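Long-range contacts in glucose import ATP-binding protein GlcV (Sulfolobus solfataricus, PDB 1OXU), which hydrolyses ATP to power glucose uptake, serving as the nucleotide-binding, energy-coupling subunit of an ABC transporter in an archaeal cell membrane: residues Asn8-Phe13 with Leu21-Ile26; Ser160-Asp165 with Val192-Val197; Lys300-Gly305 with Thr314-Asp319. All blocks are in the same frame, centred on the assembly; numbering follows the deposited sequence.

Contact 1. Residues Asn8-Phe13 with Leu21-Ile26; sequences NVSKVF and LDNVNI. With ADP (adenosine-5'-diphosphate), chain B.
Ser10 turns its hydroxyl to the side of its own backbone N, opposite the carbonyl carbon (chi1 -73°), and this brings OG up to the chain at Asn23: Asn23 N donates to Ser10 OG over 2.9 Å in a nearly straight bond. The same hydroxyl meets a water 2.7 Å from Ser10 OG, which in turn donates to Asp22 OD2, so a side chain and a solvent molecule bridge a place where the backbone pairing is interrupted. That interruption is a pair of G1 beta bulges. Asn8 and Val9 both face Val24, Asn23 and Val24 both face Val9, and the two asparagines have the left-handed backbone shape of the first bulge position. Beside them, Val9 N donates to Val24 O (3.0 Å) and Val24 N returns the bond to Val9 O (2.9 Å). Beyond the bulges, Lys11 N reaches Leu21 O at 3.0 Å, with the register moved by one residue. At the other end the side chain of Asn25 comes back to the chain at Asn8, and Asn8 N donates to Asn25 OD1 (2.7 Å) from 47° out of the carbonyl plane. Phe13 at the end of the segment meets the nucleotide: adenine lies across one face of its ring, ADP C5 standing 3.4 Å above the ring plane of Phe13 over its centre, as expected of the A-loop aromatic of ABC ATPases. With an alanine in place of this phenylalanine, that face of the base would probably lose its aromatic cover and the adenine would be freer to shift. Lys11 forms a salt bridge with Asp55, while Leu21 rests on Thr46 and Ile50 of helix 44-52. Val24 touches Leu219 of strand 218-223, and strand 18-28 borders the antiparallel sheet, with strand 4-13 between it and strand 61-64.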
loop_
_atom_site.group_PDB
_atom_site.type_symbol
_atom_site.label_atom_id
_atom_site.label_comp_id
_atom_site.label_asym_id
_atom_site.label_seq_id
_atom_site.Cartn_x
_atom_site.Cartn_y
_atom_site.Cartn_z
ATOM N N ASN A 8 -19.625 -7.485 3.390
ATOM C CA ASN A 8 -20.060 -7.997 2.095
ATOM C C ASN A 8 -20.352 -6.893 1.091
ATOM O O ASN A 8 -21.381 -6.929 0.428
ATOM C CB ASN A 8 -21.356 -8.802 2.263
ATOM C CG ASN A 8 -21.223 -9.934 3.255
ATOM O OD1 ASN A 8 -20.235 -10.668 3.252
ATOM N ND2 ASN A 8 -22.233 -10.093 4.107
ATOM N N VAL A 9 -19.460 -5.919 0.975
ATOM C CA VAL A 9 -19.694 -4.821 0.053
ATOM C C VAL A 9 -19.274 -5.127 -1.377
ATOM O O VAL A 9 -18.130 -5.498 -1.634
ATOM C CB VAL A 9 -19.022 -3.523 0.525
ATOM C CG1 VAL A 9 -18.992 -2.502 -0.606
ATOM C CG2 VAL A 9 -19.772 -2.964 1.740
ATOM N N SER A 10 -20.221 -4.971 -2.295
ATOM C CA SER A 10 -19.976 -5.133 -3.722
ATOM C C SER A 10 -20.407 -3.862 -4.442
ATOM O O SER A 10 -21.279 -3.140 -3.968
ATOM C CB SER A 10 -20.759 -6.328 -4.285
ATOM O OG SER A 10 -20.202 -7.561 -3.871
ATOM N N LYS A 11 -19.796 -3.587 -5.589
ATOM C CA LYS A 11 -20.139 -2.405 -6.375
ATOM C C LYS A 11 -20.010 -2.716 -7.854
ATOM O O LYS A 11 -18.956 -3.150 -8.311
ATOM C CB LYS A 11 -19.234 -1.224 -6.017
ATOM C CG LYS A 11 -19.453 0.005 -6.905
ATOM C CD LYS A 11 -20.815 0.635 -6.655
ATOM C CE LYS A 11 -21.075 1.810 -7.591
ATOM N NZ LYS A 11 -22.391 2.465 -7.319
ATOM N N VAL A 12 -21.087 -2.515 -8.606
ATOM C CA VAL A 12 -21.042 -2.801 -10.034
ATOM C C VAL A 12 -21.193 -1.533 -10.867
ATOM O O VAL A 12 -21.772 -0.558 -10.414
ATOM C CB VAL A 12 -22.114 -3.840 -10.450
ATOM C CG1 VAL A 12 -21.935 -5.139 -9.662
ATOM C CG2 VAL A 12 -23.529 -3.277 -10.266
ATOM N N PHE A 13 -20.636 -1.557 -12.074
ATOM C CA PHE A 13 -20.763 -0.456 -13.020
ATOM C C PHE A 13 -21.215 -1.045 -14.352
ATOM O O PHE A 13 -21.285 -2.266 -14.506
ATOM C CB PHE A 13 -19.436 0.294 -13.201
ATOM C CG PHE A 13 -19.034 1.128 -12.013
ATOM C CD1 PHE A 13 -17.919 0.787 -11.253
ATOM C CD2 PHE A 13 -19.764 2.259 -11.659
ATOM C CE1 PHE A 13 -17.540 1.556 -10.153
ATOM C CE2 PHE A 13 -19.400 3.034 -10.555
ATOM C CZ PHE A 13 -18.289 2.686 -9.800
ATOM N N LEU A 21 -16.003 -3.969 -7.089
ATOM C CA LEU A 21 -15.730 -4.497 -5.755
ATOM C C LEU A 21 -16.587 -5.746 -5.570
ATOM O O LEU A 21 -17.787 -5.731 -5.857
ATOM C CB LEU A 21 -16.037 -3.458 -4.657
ATOM C CG LEU A 21 -15.183 -2.184 -4.537
ATOM C CD1 LEU A 21 -15.725 -1.235 -3.450
ATOM C CD2 LEU A 21 -13.735 -2.520 -4.250
ATOM N N ASP A 22 -15.983 -6.824 -5.077
ATOM C CA ASP A 22 -16.699 -8.091 -4.950
ATOM C C ASP A 22 -16.644 -8.688 -3.547
ATOM O O ASP A 22 -15.628 -9.265 -3.149
ATOM C CB ASP A 22 -16.125 -9.098 -5.947
ATOM C CG ASP A 22 -16.875 -10.421 -5.953
ATOM O OD1 ASP A 22 -16.480 -11.302 -6.740
ATOM O OD2 ASP A 22 -17.854 -10.681 -5.219
ATOM N N ASN A 23 -17.745 -8.561 -2.812
ATOM C CA ASN A 23 -17.864 -9.142 -1.474
ATOM C C ASN A 23 -16.736 -8.774 -0.511
ATOM O O ASN A 23 -16.151 -9.635 0.134
ATOM C CB ASN A 23 -17.990 -10.662 -1.570
ATOM C CG ASN A 23 -19.382 -11.098 -1.978
ATOM O OD1 ASN A 23 -19.575 -11.691 -3.038
ATOM N ND2 ASN A 23 -20.363 -10.796 -1.137
ATOM N N VAL A 24 -16.447 -7.484 -0.415
ATOM C CA VAL A 24 -15.382 -7.002 0.444
ATOM C C VAL A 24 -15.788 -7.019 1.925
ATOM O O VAL A 24 -16.844 -6.528 2.299
ATOM C CB VAL A 24 -14.920 -5.597 -0.013
ATOM C CG1 VAL A 24 -13.975 -4.964 0.997
ATOM C CG2 VAL A 24 -14.265 -5.690 -1.414
ATOM N N ASN A 25 -14.946 -7.614 2.759
ATOM C CA ASN A 25 -15.186 -7.658 4.198
ATOM C C ASN A 25 -13.966 -7.165 4.953
ATOM O O ASN A 25 -12.853 -7.647 4.737
ATOM C CB ASN A 25 -15.508 -9.081 4.666
ATOM C CG ASN A 25 -16.853 -9.571 4.178
ATOM O OD1 ASN A 25 -17.897 -9.085 4.606
ATOM N ND2 ASN A 25 -16.834 -10.553 3.285
ATOM N N ILE A 26 -14.170 -6.213 5.848
ATOM C CA ILE A 26 -13.065 -5.718 6.643
ATOM C C ILE A 26 -13.561 -4.863 7.794
ATOM O O ILE A 26 -14.539 -4.127 7.657
ATOM C CB ILE A 26 -12.055 -4.952 5.743
ATOM C CG1 ILE A 26 -10.973 -4.283 6.589
ATOM C CG2 ILE A 26 -12.763 -3.956 4.844
ATOM C CD1 ILE A 26 -9.966 -5.263 7.148
HETATM P PB ADP B . -8.333 2.107 -8.803
HETATM O O1B ADP B . -7.800 1.037 -7.944
HETATM O O2B ADP B . -8.509 3.392 -7.988
HETATM O O3B ADP B . -7.347 2.383 -9.954
HETATM P PA ADP B . -11.156 2.275 -9.473
HETATM O O1A ADP B . -11.834 2.111 -8.156
HETATM O O2A ADP B . -11.096 3.743 -9.912
HETATM O O3A ADP B . -9.716 1.544 -9.435
HETATM O "O5'" ADP B . -11.961 1.444 -10.584
HETATM C "C5'" ADP B . -12.207 0.062 -10.457
HETATM C "C4'" ADP B . -12.979 -0.431 -11.676
HETATM O "O4'" ADP B . -14.269 0.165 -11.706
HETATM C "C3'" ADP B . -12.275 -0.030 -12.959
HETATM O "O3'" ADP B . -12.500 -1.034 -13.925
HETATM C "C2'" ADP B . -13.004 1.227 -13.374
HETATM O "O2'" ADP B . -13.004 1.373 -14.772
HETATM C "C1'" ADP B . -14.408 0.968 -12.859
HETATM N N9 ADP B . -15.071 2.229 -12.521
HETATM C C8 ADP B . -14.771 3.078 -11.487
HETATM N N7 ADP B . -15.625 4.124 -11.540
HETATM C C5 ADP B . -16.459 3.952 -12.587
HETATM C C6 ADP B . -17.506 4.712 -13.092
HETATM N N6 ADP B . -18.080 5.656 -12.346
HETATM N N1 ADP B . -18.172 4.251 -14.203
HETATM C C2 ADP B . -17.817 3.064 -14.813
HETATM N N3 ADP B . -16.776 2.321 -14.309
HETATM C C4 ADP B . -16.116 2.759 -13.213
HETATM O O HOH W 1 -20.210 -9.682 -5.554
#

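Contact 2. Residues Ser160-Asp165 with Val192-Val197; sequences SLLLLD and VTLLVV
Leu194 pushes its CD1 methyl into the hollow between Leu162 and Leu164, lying 4.0 Å from Leu162 CD2 and 3.7 Å from Leu164 CD2. Its CG stands opposite the backbone N (chi1 166°), which leans the branch across to the neighbouring strand. On the same face Val192 CG2 fills the space beside Leu162 CB, and Val196 CG2 sits against Leu164 CB at 4.0 Å. On the face of Leu161 and Leu163, Leu161 CD1 bends over the backbone at Thr193 and touches Thr193 CG2 at 3.7 Å, whereas Leu163 CD2 leans obliquely on Leu195 CB (3.9 Å). These interlocking branches belong to two parallel strands in exact register, the ends of a beta-alpha-beta crossover through helix 174-190. Strand 161-165, four leucines and an aspartate, has the form of a Walker B motif of a P-loop ATPase. Five backbone bonds tie the strands, among them Leu162 N to Thr193 O at 2.9 Å and Val197 N to Leu164 O, the latter nearly along the C=O axis. At the nucleotide end the side chains of Asp165 and Val197 cross at a slant, and the CG2 methyl of Val197 lies 3.3 Å from Asp165 OD1, while Asp165 OD2 is hydrogen-bonded to Thr45 of the ATP-binding loop. Leu163, Leu195 and Val197 press on Met48 of helix 44-52; from the other face Leu164 and Leu194 meet Val183 of helix 174-190.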
loop_
_atom_site.group_PDB
_atom_site.type_symbol
_atom_site.label_atom_id
_atom_site.label_comp_id
_atom_site.label_asym_id
_atom_site.label_seq_id
_atom_site.Cartn_x
_atom_site.Cartn_y
_atom_site.Cartn_z
ATOM N N SER A 160 -13.393 12.458 12.447
ATOM C CA SER A 160 -12.937 11.278 13.179
ATOM C C SER A 160 -12.139 10.351 12.249
ATOM O O SER A 160 -11.401 9.472 12.700
ATOM C CB SER A 160 -14.135 10.492 13.714
ATOM O OG SER A 160 -14.981 11.292 14.511
ATOM N N LEU A 161 -12.322 10.547 10.947
ATOM C CA LEU A 161 -11.699 9.711 9.925
ATOM C C LEU A 161 -11.021 10.540 8.837
ATOM O O LEU A 161 -11.601 11.487 8.306
ATOM C CB LEU A 161 -12.766 8.811 9.288
ATOM C CG LEU A 161 -12.433 7.963 8.054
ATOM C CD1 LEU A 161 -11.311 6.962 8.343
ATOM C CD2 LEU A 161 -13.697 7.237 7.568
ATOM N N LEU A 162 -9.789 10.181 8.500
ATOM C CA LEU A 162 -9.087 10.853 7.413
ATOM C C LEU A 162 -8.819 9.862 6.285
ATOM O O LEU A 162 -8.257 8.788 6.515
ATOM C CB LEU A 162 -7.787 11.481 7.911
ATOM C CG LEU A 162 -6.898 12.152 6.868
ATOM C CD1 LEU A 162 -7.520 13.459 6.390
ATOM C CD2 LEU A 162 -5.518 12.395 7.444
ATOM N N LEU A 163 -9.223 10.224 5.069
ATOM C CA LEU A 163 -9.063 9.360 3.899
ATOM C C LEU A 163 -8.056 9.924 2.904
ATOM O O LEU A 163 -8.180 11.061 2.457
ATOM C CB LEU A 163 -10.409 9.153 3.186
ATOM C CG LEU A 163 -11.586 8.740 4.069
ATOM C CD1 LEU A 163 -12.901 8.752 3.275
ATOM C CD2 LEU A 163 -11.324 7.381 4.721
ATOM N N LEU A 164 -7.067 9.114 2.551
ATOM C CA LEU A 164 -6.037 9.517 1.602
ATOM C C LEU A 164 -6.033 8.595 0.404
ATOM O O LEU A 164 -5.786 7.403 0.532
ATOM C CB LEU A 164 -4.659 9.494 2.262
ATOM C CG LEU A 164 -4.299 10.677 3.157
ATOM C CD1 LEU A 164 -5.533 11.283 3.790
ATOM C CD2 LEU A 164 -3.278 10.272 4.211
ATOM N N ASP A 165 -6.299 9.149 -0.769
ATOM C CA ASP A 165 -6.286 8.359 -1.982
ATOM C C ASP A 165 -5.078 8.715 -2.836
ATOM O O ASP A 165 -5.097 9.701 -3.571
ATOM C CB ASP A 165 -7.577 8.564 -2.774
ATOM C CG ASP A 165 -7.691 7.623 -3.955
ATOM O OD1 ASP A 165 -6.734 6.857 -4.215
ATOM O OD2 ASP A 165 -8.703 7.577 -4.681
ATOM N N VAL A 192 -7.167 10.479 14.757
ATOM C CA VAL A 192 -8.136 10.038 13.769
ATOM C C VAL A 192 -7.868 8.628 13.265
ATOM O O VAL A 192 -6.730 8.161 13.247
ATOM C CB VAL A 192 -8.175 10.979 12.549
ATOM C CG1 VAL A 192 -8.610 12.379 12.967
ATOM C CG2 VAL A 192 -6.813 11.012 11.846
ATOM N N THR A 193 -8.932 7.949 12.866
ATOM C CA THR A 193 -8.778 6.720 12.171
ATOM C C THR A 193 -8.258 7.085 10.821
ATOM O O THR A 193 -8.636 8.090 10.232
ATOM C CB THR A 193 -10.154 6.065 12.041
ATOM O OG1 THR A 193 -10.602 5.661 13.337
ATOM C CG2 THR A 193 -10.064 4.829 11.142
ATOM N N LEU A 194 -7.323 6.317 10.265
ATOM C CA LEU A 194 -6.716 6.680 8.986
ATOM C C LEU A 194 -6.749 5.565 7.941
ATOM O O LEU A 194 -6.327 4.432 8.187
ATOM C CB LEU A 194 -5.270 7.176 9.190
ATOM C CG LEU A 194 -4.365 7.297 7.957
ATOM C CD1 LEU A 194 -4.786 8.455 7.076
ATOM C CD2 LEU A 194 -2.904 7.457 8.367
ATOM N N LEU A 195 -7.253 5.899 6.766
ATOM C CA LEU A 195 -7.261 4.953 5.659
ATOM C C LEU A 195 -6.533 5.571 4.480
ATOM O O LEU A 195 -6.902 6.635 3.995
ATOM C CB LEU A 195 -8.687 4.577 5.269
ATOM C CG LEU A 195 -8.880 3.758 3.985
ATOM C CD1 LEU A 195 -8.151 2.419 4.052
ATOM C CD2 LEU A 195 -10.362 3.539 3.709
ATOM N N VAL A 196 -5.466 4.919 4.042
ATOM C CA VAL A 196 -4.733 5.393 2.885
ATOM C C VAL A 196 -4.718 4.291 1.831
ATOM O O VAL A 196 -4.457 3.131 2.141
ATOM C CB VAL A 196 -3.292 5.822 3.255
ATOM C CG1 VAL A 196 -2.594 4.737 4.048
ATOM C CG2 VAL A 196 -2.498 6.163 2.006
ATOM N N VAL A 197 -5.041 4.640 0.593
ATOM C CA VAL A 197 -4.979 3.652 -0.488
ATOM C C VAL A 197 -3.927 4.041 -1.510
ATOM O O VAL A 197 -3.752 5.225 -1.809
ATOM C CB VAL A 197 -6.356 3.394 -1.145
ATOM C CG1 VAL A 197 -7.343 2.912 -0.092
ATOM C CG2 VAL A 197 -6.876 4.629 -1.844
#

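Contact 3. Residues Lys300-Gly305 with Thr314-Asp319; sequences KVKVIG and TITPLD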
loop_
_atom_site.group_PDB
_atom_site.type_symbol
_atom_site.label_atom_id
_atom_site.label_comp_id
_atom_site.label_asym_id
_atom_site.label_seq_id
_atom_site.Cartn_x
_atom_site.Cartn_y
_atom_site.Cartn_z
ATOM N N LYS A 300 24.971 -19.967 -12.561
ATOM C CA LYS A 300 25.922 -19.247 -13.392
ATOM C C LYS A 300 25.530 -17.779 -13.464
ATOM O O LYS A 300 24.375 -17.457 -13.766
ATOM C CB LYS A 300 25.955 -19.866 -14.800
ATOM C CG LYS A 300 27.094 -19.401 -15.691
ATOM C CD LYS A 300 27.134 -20.227 -16.980
ATOM C CE LYS A 300 28.394 -19.962 -17.790
ATOM N NZ LYS A 300 28.368 -18.628 -18.448
ATOM N N VAL A 301 26.480 -16.886 -13.192
ATOM C CA VAL A 301 26.204 -15.448 -13.228
ATOM C C VAL A 301 25.971 -14.967 -14.655
ATOM O O VAL A 301 26.803 -15.165 -15.543
ATOM C CB VAL A 301 27.326 -14.600 -12.588
ATOM C CG1 VAL A 301 27.024 -13.119 -12.759
ATOM C CG2 VAL A 301 27.489 -14.934 -11.119
ATOM N N LYS A 302 24.832 -14.326 -14.860
ATOM C CA LYS A 302 24.441 -13.863 -16.180
ATOM C C LYS A 302 24.758 -12.389 -16.426
ATOM O O LYS A 302 25.175 -12.015 -17.516
ATOM C CB LYS A 302 22.948 -14.110 -16.399
ATOM C CG LYS A 302 22.452 -13.705 -17.782
ATOM C CD LYS A 302 20.940 -13.797 -17.874
ATOM C CE LYS A 302 20.427 -13.266 -19.202
ATOM N NZ LYS A 302 18.961 -13.024 -19.149
ATOM N N VAL A 303 24.542 -11.549 -15.421
ATOM C CA VAL A 303 24.803 -10.125 -15.580
ATOM C C VAL A 303 24.794 -9.429 -14.228
ATOM O O VAL A 303 24.127 -9.877 -13.300
ATOM C CB VAL A 303 23.763 -9.468 -16.501
ATOM C CG1 VAL A 303 22.365 -9.573 -15.886
ATOM C CG2 VAL A 303 24.130 -8.024 -16.767
ATOM N N ILE A 304 25.536 -8.333 -14.114
ATOM C CA ILE A 304 25.607 -7.619 -12.845
ATOM C C ILE A 304 25.233 -6.152 -12.989
ATOM O O ILE A 304 25.478 -5.534 -14.023
ATOM C CB ILE A 304 27.008 -7.743 -12.237
ATOM C CG1 ILE A 304 27.066 -7.011 -10.900
ATOM C CG2 ILE A 304 28.047 -7.179 -13.190
ATOM C CD1 ILE A 304 28.406 -7.121 -10.209
ATOM N N GLY A 305 24.635 -5.600 -11.940
ATOM C CA GLY A 305 24.246 -4.206 -11.934
ATOM C C GLY A 305 24.737 -3.502 -10.689
ATOM O O GLY A 305 25.155 -4.135 -9.718
ATOM N N THR A 314 22.585 -11.165 -11.110
ATOM C CA THR A 314 21.598 -12.033 -11.730
ATOM C C THR A 314 22.252 -13.325 -12.192
ATOM O O THR A 314 23.263 -13.305 -12.891
ATOM C CB THR A 314 20.930 -11.329 -12.926
ATOM O OG1 THR A 314 20.172 -10.201 -12.468
ATOM C CG2 THR A 314 19.874 -12.232 -13.555
ATOM N N ILE A 315 21.679 -14.450 -11.784
ATOM C CA ILE A 315 22.159 -15.753 -12.225
ATOM C C ILE A 315 21.021 -16.544 -12.859
ATOM O O ILE A 315 19.859 -16.139 -12.823
ATOM C CB ILE A 315 22.673 -16.574 -11.035
ATOM C CG1 ILE A 315 21.482 -17.190 -10.288
ATOM C CG2 ILE A 315 23.555 -15.728 -10.117
ATOM C CD1 ILE A 315 21.860 -18.005 -9.086
ATOM N N THR A 316 21.380 -17.672 -13.452
ATOM C CA THR A 316 20.444 -18.636 -13.907
ATOM C C THR A 316 20.985 -19.954 -13.466
ATOM O O THR A 316 22.167 -20.107 -13.189
ATOM C CB THR A 316 20.397 -18.575 -15.434
ATOM O OG1 THR A 316 21.626 -19.081 -15.959
ATOM C CG2 THR A 316 20.223 -17.124 -15.895
ATOM N N PRO A 317 20.140 -20.958 -13.287
ATOM C CA PRO A 317 20.631 -22.309 -13.014
ATOM C C PRO A 317 21.282 -22.830 -14.281
ATOM O O PRO A 317 21.098 -22.234 -15.343
ATOM C CB PRO A 317 19.347 -23.099 -12.745
ATOM C CG PRO A 317 18.321 -22.059 -12.407
ATOM C CD PRO A 317 18.670 -20.877 -13.265
ATOM N N LEU A 318 22.052 -23.905 -14.186
ATOM C CA LEU A 318 22.576 -24.506 -15.396
ATOM C C LEU A 318 21.389 -25.173 -16.079
ATOM O O LEU A 318 20.512 -25.726 -15.411
ATOM C CB LEU A 318 23.636 -25.561 -15.085
ATOM C CG LEU A 318 24.863 -25.231 -14.238
ATOM C CD1 LEU A 318 25.909 -26.326 -14.432
ATOM C CD2 LEU A 318 25.440 -23.873 -14.589
ATOM N N ASP A 319 21.346 -25.098 -17.404
ATOM C CA ASP A 319 20.289 -25.752 -18.167
ATOM C C ASP A 319 18.922 -25.155 -17.874
ATOM O O ASP A 319 17.930 -25.876 -17.758
ATOM C CB ASP A 319 20.287 -27.252 -17.890
HETATM O O HOH W 2 23.633 -17.581 -16.584
#
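Between Lys302, Val303 and Thr314 the flat groups that meet are peptide units, since no aromatic ring takes part. The carbonyl of Thr314 receives two N-H groups: Lys302 N at 2.7 Å from Thr314 O, tilted 15° from the carbonyl plane, and, more weakly, Val303 N at 3.3 Å from Thr314 O. This double grip defines a classic beta bulge, in which two successive residues face one across the hairpin, and Lys302 takes the near-helical backbone shape of its first position. Thr314 N closes the pair by donating to Val303 O over 3.0 Å. On one face of the sheet Val303 and Thr314 run side by side, pointing the same way, Val303 CG1 resting 3.7 Å from Thr314 CB. Lys302 crosses Thr316 at about a right angle, and its CD lies 3.9 Å from Thr316 CG2, so the aliphatic part of the lysine covers the threonine methyl before its ammonium reaches Glu323 in a salt bridge. Thr316 places its hydroxyl between the backbone N and the carbonyl carbon (chi1 70°), where Thr316 OG1 meets a water at 2.6 Å; that water donates to Lys300 O, a carbonyl already bonded by Thr316 N. Val301 and Ile315 form a non-hydrogen-bonded pair whose side chains leave the backbone in diverging directions; they cross at about a right angle, with Val301 CG2 4.1 Å from Ile315 CG2. The strands run antiparallel, their segment axes 147° apart, within the C-terminal domain, whose function is unknown and whose sequence family is grouped with OB folds. Val301 packs on Ile332, and Ile315 on Val340 of strand 337-342 and Ile324 of strand 324-328. Strand 294-307 lies between strands 337-342 and 310-317, with strand 324-328 at the border beyond.

How the contacts relate
Contacts 1 and 2 lie near opposite ends of one nucleotide within the ABC-ATPase domain. Their centres are about 19 Å apart and their nearest atoms about 8 Å, with no direct touch; helix 44-52, following the phosphate-binding loop, lies against both. Contact 1 meets the adenine, whereas the side chain of Asp165 in contact 2 is about 4 Å from the bound magnesium ion and about 5 Å from ADP, nearest atoms in each case. Contact 3 is remote from this chemistry: its centre is about 44 Å from each of the others, and its nearest atoms are about 36 Å from contact 1 and about 30 Å from contact 2, in the C-terminal domain beyond the linker.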